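Long-range contacts in mannuronan C5-epimerase (Pseudomonas syringae pv. tomato, PDB 4NK6), which catalyses the epimerization of beta-D-mannuronate to alpha-L-guluronate in the alginate polymer and helps to channel the polymer through the periplasm: residues Y333-Q338 with G356-A361; H340-T345 with R363-R368; G350-W355 with V373-Y378; N385-V390 with N425-L430. All blocks are in the same frame, centred on the assembly; numbering follows the deposited sequence.

Interaction 1: residues Y333-Q338 with G356-A361; sequences YNEIYQ and GNRVIA
With chi1 near -60° in both residues, Asn-334 and Asn-357 set their CG opposite the carbonyl carbon, and nearly equal chi2 torsions turn the two amides to within 6° of parallel, side by side in successive coils, so that they meet by a hydrogen bond. The carboxamide oxygen of Asn-357 is thereby gripped twice: Asn-334 ND2 reaches Asn-357 OD1 at 3.0 Å, within the carbonyl plane, while the backbone N of Asn-334 comes to the same oxygen tilted out of that plane. Asn-334 OD1 turns to the backbone N of Asn-310 and Asn-357 ND2 to Asn-380 OD1, so the pair is one step in a row of hydrogen-bonded asparagines, a feature known from right-handed parallel beta-helices, the fold to which these two neighbouring coils belong. The axes of the short parallel strands 335-337 and 358-360 come within 4.7 Å, joined by bonds such as Ile-336 N to Arg-358 O at 3.0 Å. On the face carrying Glu-335, Arg-358 and Tyr-337, the bend in Glu-335 swings its carboxylate alongside Arg-358, which holds it side-on: NE to OE1 of Glu-335 at 2.9 Å and NH2 to OE2 at 2.8 Å. Both oxygens lie near the guanidinium plane, yet the nitrogens approach from above the carboxylate plane, the two groups being twisted by 48°. On the other face, Ile-336 CB and Val-359 CG1 pack at 4.5 Å, buried in the interior of the beta-helix.

Interaction 2: residues H340-T345 with R363-R368; sequences HTDGIT and RRHGIR
Asp-342 reaches across to His-365 and Arg-368 of the next coil, and this buried carboxylate is the tight part of the contact. Its OD1 takes the backbone N of His-365 at 3.1 Å on the anti side; its OD2 takes Arg-368 NE at 2.8 Å on the syn side, a salt bridge in which the two flat groups stand 71° apart. The anti lone pair of OD2 receives the hydroxyl of Thr-345, whose OG1 also bonds Ser-318 OG, and Thr-345 CG2 rests over one face of the Arg-368 guanidinium. Such a gathering of donors would be expected to keep the aspartate ionised. Equivalent positions of consecutive beta-helix coils meet here: the chain leaves a turn and enters parallel strands at Ile-344 and Ile-367, where Arg-368 N bonds Ile-344 O at 2.8 Å. Toward solvent the grip slackens. Arg-364 meets Asp-342 through a water, which accepts from Arg-364 NE at 2.9 Å and donates to Asp-342 OD1. Farther out, the extended Arg-363 lays its guanidinium flat on the ring of His-340, centres 3.7 Å apart and planes 10° from parallel, with CZ over the ring centre.

Interaction 3: residues G350-W355 with V373-Y378; sequences GNNLLW and VNIKLY
Strands 353-355 and 375-378 run parallel, their short axes approaching to 4.9 Å with only 8° between their directions, and nearly straight bonds join them, among them Leu-354 N to Lys-376 O at 2.8 Å and Tyr-378 N to Leu-354 O at 2.8 Å. On the face that carries Leu-353, Lys-376, Trp-355 and Tyr-378, the indole of Trp-355 leans over its neighbour: chi1 of -172° places CG anti to the backbone N and brings the six-membered ring across Tyr-378. Their side chains come closest at Trp-355 CE3 and Tyr-378 CB, 3.3 Å apart, with CB over the rim of one indole face. The two rings are almost parallel, 7° apart, but displaced so far along their planes that they barely overlap, with centroids 5.3 Å apart. Leu-353 CD1 touches the same tyrosine at CD1, 4.0 Å away, and also packs on CB of Lys-376. On the opposite, inward face Leu-354 and Leu-377 lie side by side, meeting through their CD2 methyls at 3.6 Å. Where the chain turns into the strands, Asn-374 ND2 bonds Asn-351 OD1 at 3.2 Å, a bent bond between amides twisted well away from each other. In this right-handed beta-helix the pair lies between strand 330-337 and strand 414-418; Leu-354 reaches inward to Ile-344 and Ile-367 on strands 344-347 and 367-370, while the N-terminal residues Met-25, Lys-27 and Pro-28 run over the outer aromatic side, and Glu-24 bonds the hydroxyl of Tyr-378.

Interaction 4: residues N385-V390 with N425-L430; sequences NGLMGV and NGSGPL
Asn-385 and Asn-425 meet amide to amide, their planes nearly coplanar. Asn-425 OD1 accepts two bonds from Asn-385, one from ND2 at 3.0 Å and one from the backbone N, also at 3.0 Å. The turn that follows is pinned by Gly-426 N to Asn-385 O at 2.8 Å and by Ser-427 N to Leu-387 O at 2.7 Å, the latter donor lying above the carbonyl plane. Beyond it, Met-388 bends at chi2 (-67°) and brings SD to 3.4 Å from Ser-427 O. At the corner, Val-390 N bonds Pro-429 O at 3.0 Å. What fixes the amides lies farther out: Asn-385 OD1 takes the backbone N of Asn-362 and its ND2 also serves Val-359 O, while Asn-425 ND2 bonds Ala-382 O. The result is a set of asparagine amides hydrogen-bonded from coil to coil at a turn, as in other right-handed parallel beta-helices.

From the N-terminal side, the chain passes 333-338, 340-345 and 350-355 in turn, then meets their counterparts 356-361, 363-368 and 373-378 in the same order. Interactions 1, 2 and 3 therefore cross one another, each closing a loop of 17 intervening residues, roughly one coil of the beta-helix, and together they join different sides of two successive coils. Ile-336 and Val-359 of interaction 1 pack on interaction 2, and Leu-354 of interaction 3 does so from another side of the interior. Interaction 4 follows in series, its loop of 34 residues being longer; Leu-387 and Met-388 bond the backbone of 363-368, extending the stack toward the C-terminal end.

Interaction 1: residues Y333-Q338 with G356-A361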
loop_
_atom_site.group_PDB
_atom_site.type_symbol
_atom_site.label_atom_id
_atom_site.label_comp_id
_atom_site.label_asym_id
_atom_site.label_seq_id
_atom_site.Cartn_x
_atom_site.Cartn_y
_atom_site.Cartn_z
ATOM N N TYR A 333 -14.781 -12.629 0.276
ATOM C CA TYR A 333 -15.669 -12.081 -0.752
ATOM C C TYR A 333 -14.953 -11.244 -1.816
ATOM O O TYR A 333 -15.525 -10.297 -2.355
ATOM C CB TYR A 333 -16.782 -11.241 -0.113
ATOM C CG TYR A 333 -17.500 -11.907 1.042
ATOM C CD1 TYR A 333 -18.302 -13.030 0.840
ATOM C CD2 TYR A 333 -17.401 -11.399 2.328
ATOM C CE1 TYR A 333 -18.967 -13.636 1.893
ATOM C CE2 TYR A 333 -18.066 -11.997 3.388
ATOM C CZ TYR A 333 -18.845 -13.112 3.167
ATOM O OH TYR A 333 -19.512 -13.697 4.226
ATOM N N ASN A 334 -13.702 -11.582 -2.111
ATOM C CA ASN A 334 -12.972 -10.873 -3.152
ATOM C C ASN A 334 -13.224 -11.496 -4.517
ATOM O O ASN A 334 -13.418 -12.707 -4.625
ATOM C CB ASN A 334 -11.474 -10.867 -2.853
ATOM C CG ASN A 334 -11.144 -10.159 -1.557
ATOM O OD1 ASN A 334 -11.217 -8.934 -1.477
ATOM N ND2 ASN A 334 -10.750 -10.926 -0.537
ATOM N N GLU A 335 -13.252 -10.666 -5.552
ATOM C CA GLU A 335 -13.332 -11.160 -6.919
ATOM C C GLU A 335 -11.904 -11.121 -7.425
ATOM O O GLU A 335 -11.319 -10.047 -7.558
ATOM C CB GLU A 335 -14.218 -10.254 -7.777
ATOM C CG GLU A 335 -15.462 -9.741 -7.076
ATOM C CD GLU A 335 -16.654 -10.673 -7.210
ATOM O OE1 GLU A 335 -16.478 -11.817 -7.687
ATOM O OE2 GLU A 335 -17.776 -10.251 -6.847
ATOM N N ILE A 336 -11.324 -12.291 -7.664
ATOM C CA ILE A 336 -9.902 -12.381 -7.980
ATOM C C ILE A 336 -9.724 -13.179 -9.259
ATOM O O ILE A 336 -9.893 -14.395 -9.266
ATOM C CB ILE A 336 -9.138 -13.068 -6.827
ATOM C CG1 ILE A 336 -9.349 -12.279 -5.532
ATOM C CG2 ILE A 336 -7.652 -13.163 -7.157
ATOM C CD1 ILE A 336 -8.885 -13.000 -4.269
ATOM N N TYR A 337 -9.387 -12.500 -10.347
ATOM C CA TYR A 337 -9.552 -13.121 -11.651
ATOM C C TYR A 337 -8.557 -12.657 -12.696
ATOM O O TYR A 337 -8.073 -11.541 -12.638
ATOM C CB TYR A 337 -11.001 -12.929 -12.158
ATOM C CG TYR A 337 -11.465 -11.484 -12.307
ATOM C CD1 TYR A 337 -11.980 -10.783 -11.223
ATOM C CD2 TYR A 337 -11.408 -10.837 -13.534
ATOM C CE1 TYR A 337 -12.412 -9.467 -11.352
ATOM C CE2 TYR A 337 -11.844 -9.513 -13.679
ATOM C CZ TYR A 337 -12.345 -8.840 -12.579
ATOM O OH TYR A 337 -12.769 -7.535 -12.695
ATOM N N GLN A 338 -8.242 -13.535 -13.645
ATOM C CA GLN A 338 -7.455 -13.144 -14.812
ATOM C C GLN A 338 -6.069 -12.614 -14.451
ATOM O O GLN A 338 -5.449 -11.893 -15.232
ATOM C CB GLN A 338 -8.227 -12.136 -15.693
ATOM C CG GLN A 338 -9.525 -12.723 -16.269
ATOM C CD GLN A 338 -10.347 -11.723 -17.085
ATOM O OE1 GLN A 338 -10.218 -10.506 -16.936
ATOM N NE2 GLN A 338 -11.199 -12.242 -17.950
ATOM N N GLY A 356 -15.408 -17.308 1.061
ATOM C CA GLY A 356 -16.332 -16.851 0.033
ATOM C C GLY A 356 -15.729 -16.030 -1.093
ATOM O O GLY A 356 -16.403 -15.191 -1.692
ATOM N N ASN A 357 -14.455 -16.269 -1.386
ATOM C CA ASN A 357 -13.803 -15.604 -2.503
ATOM C C ASN A 357 -14.176 -16.284 -3.799
ATOM O O ASN A 357 -14.348 -17.495 -3.843
ATOM C CB ASN A 357 -12.289 -15.644 -2.345
ATOM C CG ASN A 357 -11.830 -14.941 -1.102
ATOM O OD1 ASN A 357 -11.795 -13.714 -1.057
ATOM N ND2 ASN A 357 -11.479 -15.712 -0.074
ATOM N N ARG A 358 -14.292 -15.497 -4.857
ATOM C CA ARG A 358 -14.549 -16.038 -6.175
ATOM C C ARG A 358 -13.283 -15.880 -7.002
ATOM O O ARG A 358 -12.941 -14.783 -7.444
ATOM C CB ARG A 358 -15.751 -15.336 -6.806
ATOM C CG ARG A 358 -17.070 -15.706 -6.119
ATOM C CD ARG A 358 -18.246 -14.950 -6.705
ATOM N NE ARG A 358 -18.257 -13.572 -6.247
ATOM C CZ ARG A 358 -18.851 -13.169 -5.131
ATOM N NH1 ARG A 358 -19.485 -14.051 -4.367
ATOM N NH2 ARG A 358 -18.822 -11.893 -4.788
ATOM N N VAL A 359 -12.570 -16.991 -7.166
ATOM C CA VAL A 359 -11.263 -16.995 -7.802
ATOM C C VAL A 359 -11.389 -17.640 -9.177
ATOM O O VAL A 359 -11.495 -18.859 -9.302
ATOM C CB VAL A 359 -10.246 -17.742 -6.916
ATOM C CG1 VAL A 359 -8.854 -17.501 -7.398
ATOM C CG2 VAL A 359 -10.371 -17.254 -5.476
ATOM N N ILE A 360 -11.382 -16.810 -10.212
ATOM C CA ILE A 360 -11.847 -17.229 -11.526
ATOM C C ILE A 360 -10.821 -16.951 -12.610
ATOM O O ILE A 360 -10.315 -15.844 -12.703
ATOM C CB ILE A 360 -13.124 -16.427 -11.928
ATOM C CG1 ILE A 360 -14.128 -16.373 -10.773
ATOM C CG2 ILE A 360 -13.734 -17.009 -13.195
ATOM C CD1 ILE A 360 -14.689 -17.752 -10.358
ATOM N N ALA A 361 -10.539 -17.947 -13.444
ATOM C CA ALA A 361 -9.759 -17.741 -14.664
ATOM C C ALA A 361 -8.411 -17.066 -14.446
ATOM O O ALA A 361 -7.992 -16.262 -15.264
ATOM C CB ALA A 361 -10.594 -16.958 -15.732
#

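Interaction 2: residues H340-T345 with R363-R368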
loop_
_atom_site.group_PDB
_atom_site.type_symbol
_atom_site.label_atom_id
_atom_site.label_comp_id
_atom_site.label_asym_id
_atom_site.label_seq_id
_atom_site.Cartn_x
_atom_site.Cartn_y
_atom_site.Cartn_z
ATOM N N HIS A 340 -2.033 -13.286 -13.927
ATOM C CA HIS A 340 -1.189 -14.090 -14.804
ATOM C C HIS A 340 -0.510 -15.246 -14.080
ATOM O O HIS A 340 0.021 -16.143 -14.726
ATOM C CB HIS A 340 -0.151 -13.244 -15.545
ATOM C CG HIS A 340 -0.742 -12.198 -16.437
ATOM N ND1 HIS A 340 -0.025 -11.599 -17.451
ATOM C CD2 HIS A 340 -1.967 -11.622 -16.450
ATOM C CE1 HIS A 340 -0.788 -10.708 -18.057
ATOM N NE2 HIS A 340 -1.971 -10.701 -17.469
ATOM N N THR A 341 -0.501 -15.223 -12.752
ATOM C CA THR A 341 -0.153 -16.447 -12.022
ATOM C C THR A 341 -1.346 -16.932 -11.178
ATOM O O THR A 341 -2.367 -17.312 -11.745
ATOM C CB THR A 341 1.183 -16.364 -11.231
ATOM O OG1 THR A 341 1.111 -15.342 -10.237
ATOM C CG2 THR A 341 2.384 -16.099 -12.179
ATOM N N ASP A 342 -1.235 -16.941 -9.854
ATOM C CA ASP A 342 -2.326 -17.489 -9.030
ATOM C C ASP A 342 -3.381 -16.431 -8.709
ATOM O O ASP A 342 -3.109 -15.236 -8.789
ATOM C CB ASP A 342 -1.807 -18.021 -7.694
ATOM C CG ASP A 342 -0.738 -19.085 -7.841
ATOM O OD1 ASP A 342 -0.770 -19.858 -8.820
ATOM O OD2 ASP A 342 0.137 -19.141 -6.956
ATOM N N GLY A 343 -4.568 -16.873 -8.299
ATOM C CA GLY A 343 -5.546 -15.957 -7.723
ATOM C C GLY A 343 -5.062 -15.466 -6.366
ATOM O O GLY A 343 -4.761 -14.286 -6.187
ATOM N N ILE A 344 -4.991 -16.389 -5.411
ATOM C CA ILE A 344 -4.458 -16.128 -4.079
ATOM C C ILE A 344 -3.269 -17.057 -3.807
ATOM O O ILE A 344 -3.353 -18.263 -4.051
ATOM C CB ILE A 344 -5.505 -16.430 -2.991
ATOM C CG1 ILE A 344 -6.797 -15.647 -3.244
ATOM C CG2 ILE A 344 -4.937 -16.133 -1.599
ATOM C CD1 ILE A 344 -7.946 -16.001 -2.278
ATOM N N THR A 345 -2.168 -16.504 -3.306
ATOM C CA THR A 345 -1.035 -17.329 -2.892
ATOM C C THR A 345 -0.713 -17.086 -1.420
ATOM O O THR A 345 -0.557 -15.942 -1.007
ATOM C CB THR A 345 0.229 -17.019 -3.716
ATOM O OG1 THR A 345 -0.103 -16.903 -5.104
ATOM C CG2 THR A 345 1.288 -18.124 -3.524
ATOM N N ARG A 363 -4.338 -17.588 -14.542
ATOM C CA ARG A 363 -3.611 -18.435 -15.491
ATOM C C ARG A 363 -3.026 -19.682 -14.840
ATOM O O ARG A 363 -2.886 -20.718 -15.486
ATOM C CB ARG A 363 -2.518 -17.654 -16.239
ATOM C CG ARG A 363 -3.066 -16.651 -17.252
ATOM C CD ARG A 363 -1.967 -15.891 -17.978
ATOM N NE ARG A 363 -2.520 -14.784 -18.750
ATOM C CZ ARG A 363 -1.818 -14.027 -19.588
ATOM N NH1 ARG A 363 -0.524 -14.259 -19.769
ATOM N NH2 ARG A 363 -2.412 -13.043 -20.250
ATOM N N ARG A 364 -2.678 -19.577 -13.566
ATOM C CA ARG A 364 -2.118 -20.722 -12.849
ATOM C C ARG A 364 -3.138 -21.286 -11.855
ATOM O O ARG A 364 -4.232 -21.655 -12.270
ATOM C CB ARG A 364 -0.758 -20.378 -12.226
ATOM C CG ARG A 364 0.304 -20.102 -13.310
ATOM C CD ARG A 364 1.736 -19.969 -12.772
ATOM N NE ARG A 364 2.200 -21.181 -12.098
ATOM C CZ ARG A 364 2.741 -22.229 -12.723
ATOM N NH1 ARG A 364 3.130 -23.289 -12.030
ATOM N NH2 ARG A 364 2.889 -22.225 -14.040
ATOM N N HIS A 365 -2.809 -21.360 -10.567
ATOM C CA HIS A 365 -3.738 -21.958 -9.598
ATOM C C HIS A 365 -4.731 -20.947 -9.030
ATOM O O HIS A 365 -4.399 -19.781 -8.864
ATOM C CB HIS A 365 -2.978 -22.603 -8.430
ATOM C CG HIS A 365 -1.892 -23.541 -8.858
ATOM N ND1 HIS A 365 -2.146 -24.828 -9.284
ATOM C CD2 HIS A 365 -0.550 -23.374 -8.939
ATOM C CE1 HIS A 365 -1.004 -25.413 -9.612
ATOM N NE2 HIS A 365 -0.021 -24.554 -9.405
ATOM N N GLY A 366 -5.942 -21.398 -8.703
ATOM C CA GLY A 366 -6.909 -20.533 -8.039
ATOM C C GLY A 366 -6.398 -20.071 -6.677
ATOM O O GLY A 366 -6.175 -18.886 -6.453
ATOM N N ILE A 367 -6.213 -21.018 -5.764
ATOM C CA ILE A 367 -5.663 -20.732 -4.445
ATOM C C ILE A 367 -4.454 -21.640 -4.190
ATOM O O ILE A 367 -4.574 -22.869 -4.191
ATOM C CB ILE A 367 -6.713 -20.976 -3.336
ATOM C CG1 ILE A 367 -7.907 -20.030 -3.512
ATOM C CG2 ILE A 367 -6.091 -20.793 -1.948
ATOM C CD1 ILE A 367 -9.132 -20.378 -2.626
ATOM N N ARG A 368 -3.288 -21.039 -3.995
ATOM C CA ARG A 368 -2.093 -21.821 -3.706
ATOM C C ARG A 368 -1.607 -21.571 -2.281
ATOM O O ARG A 368 -1.532 -20.428 -1.828
ATOM C CB ARG A 368 -0.979 -21.548 -4.727
ATOM C CG ARG A 368 0.306 -22.333 -4.428
ATOM C CD ARG A 368 1.213 -22.464 -5.657
ATOM N NE ARG A 368 1.812 -21.196 -6.075
ATOM C CZ ARG A 368 3.035 -20.797 -5.735
ATOM N NH1 ARG A 368 3.504 -19.640 -6.192
ATOM N NH2 ARG A 368 3.791 -21.553 -4.943
HETATM O O HOH W 1 1.687 -20.467 -9.385
#

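Interaction 3: residues G350-W355 with V373-Y378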
loop_
_atom_site.group_PDB
_atom_site.type_symbol
_atom_site.label_atom_id
_atom_site.label_comp_id
_atom_site.label_asym_id
_atom_site.label_seq_id
_atom_site.Cartn_x
_atom_site.Cartn_y
_atom_site.Cartn_z
ATOM N N GLY A 350 0.478 -18.979 8.035
ATOM C CA GLY A 350 -0.561 -19.851 8.551
ATOM C C GLY A 350 -1.654 -19.134 9.326
ATOM O O GLY A 350 -1.594 -17.922 9.510
ATOM N N ASN A 351 -2.663 -19.890 9.752
ATOM C CA ASN A 351 -3.728 -19.380 10.612
ATOM C C ASN A 351 -4.484 -18.204 10.013
ATOM O O ASN A 351 -4.711 -17.182 10.671
ATOM C CB ASN A 351 -3.174 -19.039 11.994
ATOM C CG ASN A 351 -2.594 -20.264 12.696
ATOM O OD1 ASN A 351 -3.330 -21.088 13.231
ATOM N ND2 ASN A 351 -1.273 -20.392 12.679
ATOM N N ASN A 352 -4.864 -18.368 8.754
ATOM C CA ASN A 352 -5.634 -17.374 8.031
ATOM C C ASN A 352 -6.943 -17.982 7.562
ATOM O O ASN A 352 -7.025 -19.196 7.327
ATOM C CB ASN A 352 -4.832 -16.845 6.829
ATOM C CG ASN A 352 -3.658 -15.969 7.250
ATOM O OD1 ASN A 352 -3.850 -14.918 7.849
ATOM N ND2 ASN A 352 -2.437 -16.398 6.927
ATOM N N LEU A 353 -7.959 -17.137 7.426
ATOM C CA LEU A 353 -9.258 -17.561 6.925
ATOM C C LEU A 353 -9.512 -16.977 5.539
ATOM O O LEU A 353 -9.416 -15.764 5.342
ATOM C CB LEU A 353 -10.371 -17.125 7.896
ATOM C CG LEU A 353 -11.821 -17.322 7.436
ATOM C CD1 LEU A 353 -12.151 -18.805 7.204
ATOM C CD2 LEU A 353 -12.829 -16.688 8.412
ATOM N N LEU A 354 -9.818 -17.847 4.579
ATOM C CA LEU A 354 -10.275 -17.428 3.259
ATOM C C LEU A 354 -11.744 -17.818 3.139
ATOM O O LEU A 354 -12.070 -19.006 3.123
ATOM C CB LEU A 354 -9.441 -18.089 2.151
ATOM C CG LEU A 354 -8.106 -17.441 1.756
ATOM C CD1 LEU A 354 -7.183 -17.220 2.952
ATOM C CD2 LEU A 354 -7.393 -18.255 0.682
ATOM N N TRP A 355 -12.625 -16.820 3.081
ATOM C CA TRP A 355 -14.071 -17.058 3.071
ATOM C C TRP A 355 -14.777 -16.456 1.864
ATOM O O TRP A 355 -14.783 -15.237 1.690
ATOM C CB TRP A 355 -14.729 -16.479 4.327
ATOM C CG TRP A 355 -16.176 -16.875 4.454
ATOM C CD1 TRP A 355 -17.222 -16.454 3.670
ATOM C CD2 TRP A 355 -16.739 -17.780 5.414
ATOM N NE1 TRP A 355 -18.392 -17.043 4.084
ATOM C CE2 TRP A 355 -18.126 -17.859 5.154
ATOM C CE3 TRP A 355 -16.210 -18.520 6.477
ATOM C CZ2 TRP A 355 -18.986 -18.658 5.913
ATOM C CZ3 TRP A 355 -17.066 -19.313 7.228
ATOM C CH2 TRP A 355 -18.435 -19.375 6.942
ATOM N N VAL A 373 0.239 -23.682 7.725
ATOM C CA VAL A 373 -0.668 -24.582 8.444
ATOM C C VAL A 373 -1.918 -23.877 8.967
ATOM O O VAL A 373 -1.930 -22.658 9.124
ATOM C CB VAL A 373 0.030 -25.310 9.618
ATOM C CG1 VAL A 373 1.113 -26.242 9.101
ATOM C CG2 VAL A 373 0.588 -24.311 10.623
ATOM N N ASN A 374 -2.962 -24.660 9.233
ATOM C CA ASN A 374 -4.215 -24.155 9.795
ATOM C C ASN A 374 -4.870 -23.113 8.903
ATOM O O ASN A 374 -5.390 -22.101 9.378
ATOM C CB ASN A 374 -4.016 -23.602 11.206
ATOM C CG ASN A 374 -3.498 -24.643 12.167
ATOM O OD1 ASN A 374 -3.901 -25.805 12.122
ATOM N ND2 ASN A 374 -2.587 -24.237 13.038
ATOM N N ILE A 375 -4.826 -23.367 7.603
ATOM C CA ILE A 375 -5.508 -22.525 6.638
ATOM C C ILE A 375 -6.955 -22.989 6.528
ATOM O O ILE A 375 -7.222 -24.174 6.341
ATOM C CB ILE A 375 -4.818 -22.590 5.271
ATOM C CG1 ILE A 375 -3.384 -22.048 5.386
ATOM C CG2 ILE A 375 -5.598 -21.805 4.217
ATOM C CD1 ILE A 375 -3.304 -20.664 6.028
ATOM N N LYS A 376 -7.892 -22.059 6.673
ATOM C CA LYS A 376 -9.302 -22.395 6.536
ATOM C C LYS A 376 -9.854 -21.850 5.227
ATOM O O LYS A 376 -9.788 -20.650 4.964
ATOM C CB LYS A 376 -10.097 -21.888 7.743
ATOM C CG LYS A 376 -9.641 -22.527 9.050
ATOM C CD LYS A 376 -10.402 -22.005 10.262
ATOM C CE LYS A 376 -9.938 -22.714 11.538
ATOM N NZ LYS A 376 -10.593 -22.163 12.758
ATOM N N LEU A 377 -10.370 -22.746 4.394
ATOM C CA LEU A 377 -10.926 -22.360 3.103
ATOM C C LEU A 377 -12.419 -22.631 3.133
ATOM O O LEU A 377 -12.862 -23.766 2.929
ATOM C CB LEU A 377 -10.257 -23.140 1.965
ATOM C CG LEU A 377 -8.732 -23.005 1.809
ATOM C CD1 LEU A 377 -8.227 -23.755 0.587
ATOM C CD2 LEU A 377 -8.294 -21.554 1.740
ATOM N N TYR A 378 -13.200 -21.595 3.416
ATOM C CA TYR A 378 -14.642 -21.763 3.564
ATOM C C TYR A 378 -15.410 -21.081 2.433
ATOM O O TYR A 378 -15.200 -19.898 2.145
ATOM C CB TYR A 378 -15.111 -21.217 4.914
ATOM C CG TYR A 378 -14.941 -22.160 6.092
ATOM C CD1 TYR A 378 -13.680 -22.479 6.580
ATOM C CD2 TYR A 378 -16.051 -22.719 6.730
ATOM C CE1 TYR A 378 -13.522 -23.343 7.673
ATOM C CE2 TYR A 378 -15.903 -23.580 7.818
ATOM C CZ TYR A 378 -14.629 -23.882 8.280
ATOM O OH TYR A 378 -14.470 -24.736 9.354
#

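Interaction 4: residues N385-V390 with N425-L430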
loop_
_atom_site.group_PDB
_atom_site.type_symbol
_atom_site.label_atom_id
_atom_site.label_comp_id
_atom_site.label_asym_id
_atom_site.label_seq_id
_atom_site.Cartn_x
_atom_site.Cartn_y
_atom_site.Cartn_z
ATOM N N ASN A 385 -9.636 -21.822 -13.536
ATOM C CA ASN A 385 -8.232 -21.461 -13.436
ATOM C C ASN A 385 -7.422 -22.374 -14.322
ATOM O O ASN A 385 -7.828 -23.503 -14.588
ATOM C CB ASN A 385 -7.758 -21.514 -11.982
ATOM C CG ASN A 385 -8.498 -20.516 -11.107
ATOM O OD1 ASN A 385 -8.224 -19.318 -11.152
ATOM N ND2 ASN A 385 -9.461 -21.002 -10.328
ATOM N N GLY A 386 -6.281 -21.886 -14.791
ATOM C CA GLY A 386 -5.482 -22.631 -15.749
ATOM C C GLY A 386 -4.937 -23.928 -15.181
ATOM O O GLY A 386 -4.788 -24.919 -15.894
ATOM N N LEU A 387 -4.628 -23.940 -13.891
ATOM C CA LEU A 387 -4.060 -25.154 -13.299
ATOM C C LEU A 387 -5.017 -25.772 -12.268
ATOM O O LEU A 387 -6.116 -26.199 -12.634
ATOM C CB LEU A 387 -2.650 -24.897 -12.737
ATOM C CG LEU A 387 -1.636 -24.495 -13.822
ATOM C CD1 LEU A 387 -0.315 -24.025 -13.216
ATOM C CD2 LEU A 387 -1.388 -25.634 -14.852
ATOM N N MET A 388 -4.619 -25.825 -11.001
ATOM C CA MET A 388 -5.487 -26.416 -9.978
ATOM C C MET A 388 -6.443 -25.373 -9.418
ATOM O O MET A 388 -6.144 -24.174 -9.421
ATOM C CB MET A 388 -4.675 -27.023 -8.829
ATOM C CG MET A 388 -3.784 -28.179 -9.217
ATOM S SD MET A 388 -4.707 -29.641 -9.730
ATOM C CE MET A 388 -3.338 -30.749 -10.089
ATOM N N GLY A 389 -7.594 -25.822 -8.931
ATOM C CA GLY A 389 -8.473 -24.936 -8.185
ATOM C C GLY A 389 -7.792 -24.564 -6.874
ATOM O O GLY A 389 -7.658 -23.391 -6.545
ATOM N N VAL A 390 -7.366 -25.577 -6.128
ATOM C CA VAL A 390 -6.615 -25.379 -4.890
ATOM C C VAL A 390 -5.348 -26.246 -4.910
ATOM O O VAL A 390 -5.408 -27.433 -5.238
ATOM C CB VAL A 390 -7.481 -25.716 -3.652
ATOM C CG1 VAL A 390 -6.635 -25.751 -2.375
ATOM C CG2 VAL A 390 -8.629 -24.712 -3.515
ATOM N N ASN A 425 -11.420 -26.336 -13.601
ATOM C CA ASN A 425 -10.005 -25.952 -13.535
ATOM C C ASN A 425 -9.167 -26.821 -14.455
ATOM O O ASN A 425 -9.460 -28.004 -14.647
ATOM C CB ASN A 425 -9.487 -25.981 -12.093
ATOM C CG ASN A 425 -10.238 -25.016 -11.192
ATOM O OD1 ASN A 425 -10.048 -23.800 -11.274
ATOM N ND2 ASN A 425 -11.105 -25.550 -10.333
ATOM N N GLY A 426 -8.142 -26.223 -15.051
ATOM C CA GLY A 426 -7.373 -26.891 -16.084
ATOM C C GLY A 426 -6.733 -28.200 -15.656
ATOM O O GLY A 426 -6.728 -29.156 -16.426
ATOM N N SER A 427 -6.208 -28.258 -14.433
ATOM C CA SER A 427 -5.454 -29.440 -13.999
ATOM C C SER A 427 -6.190 -30.305 -12.973
ATOM O O SER A 427 -5.675 -31.336 -12.542
ATOM C CB SER A 427 -4.075 -29.033 -13.453
ATOM O OG SER A 427 -3.291 -28.422 -14.464
ATOM N N GLY A 428 -7.394 -29.898 -12.595
ATOM C CA GLY A 428 -8.176 -30.651 -11.630
ATOM C C GLY A 428 -8.597 -29.749 -10.489
ATOM O O GLY A 428 -8.051 -28.655 -10.340
ATOM N N PRO A 429 -9.566 -30.198 -9.680
ATOM C CA PRO A 429 -10.094 -29.358 -8.597
ATOM C C PRO A 429 -9.057 -29.051 -7.507
ATOM O O PRO A 429 -8.979 -27.921 -7.021
ATOM C CB PRO A 429 -11.247 -30.194 -8.034
ATOM C CG PRO A 429 -10.969 -31.610 -8.485
ATOM C CD PRO A 429 -10.301 -31.471 -9.812
ATOM N N LEU A 430 -8.259 -30.043 -7.136
ATOM C CA LEU A 430 -7.265 -29.818 -6.096
ATOM C C LEU A 430 -6.119 -30.820 -6.095
ATOM O O LEU A 430 -6.239 -31.958 -6.566
ATOM C CB LEU A 430 -7.907 -29.773 -4.703
ATOM C CG LEU A 430 -8.162 -31.116 -4.020
ATOM C CD1 LEU A 430 -8.530 -30.924 -2.550
ATOM C CD2 LEU A 430 -9.259 -31.870 -4.743
HETATM O O HOH W 2 -3.540 -27.763 -16.907
#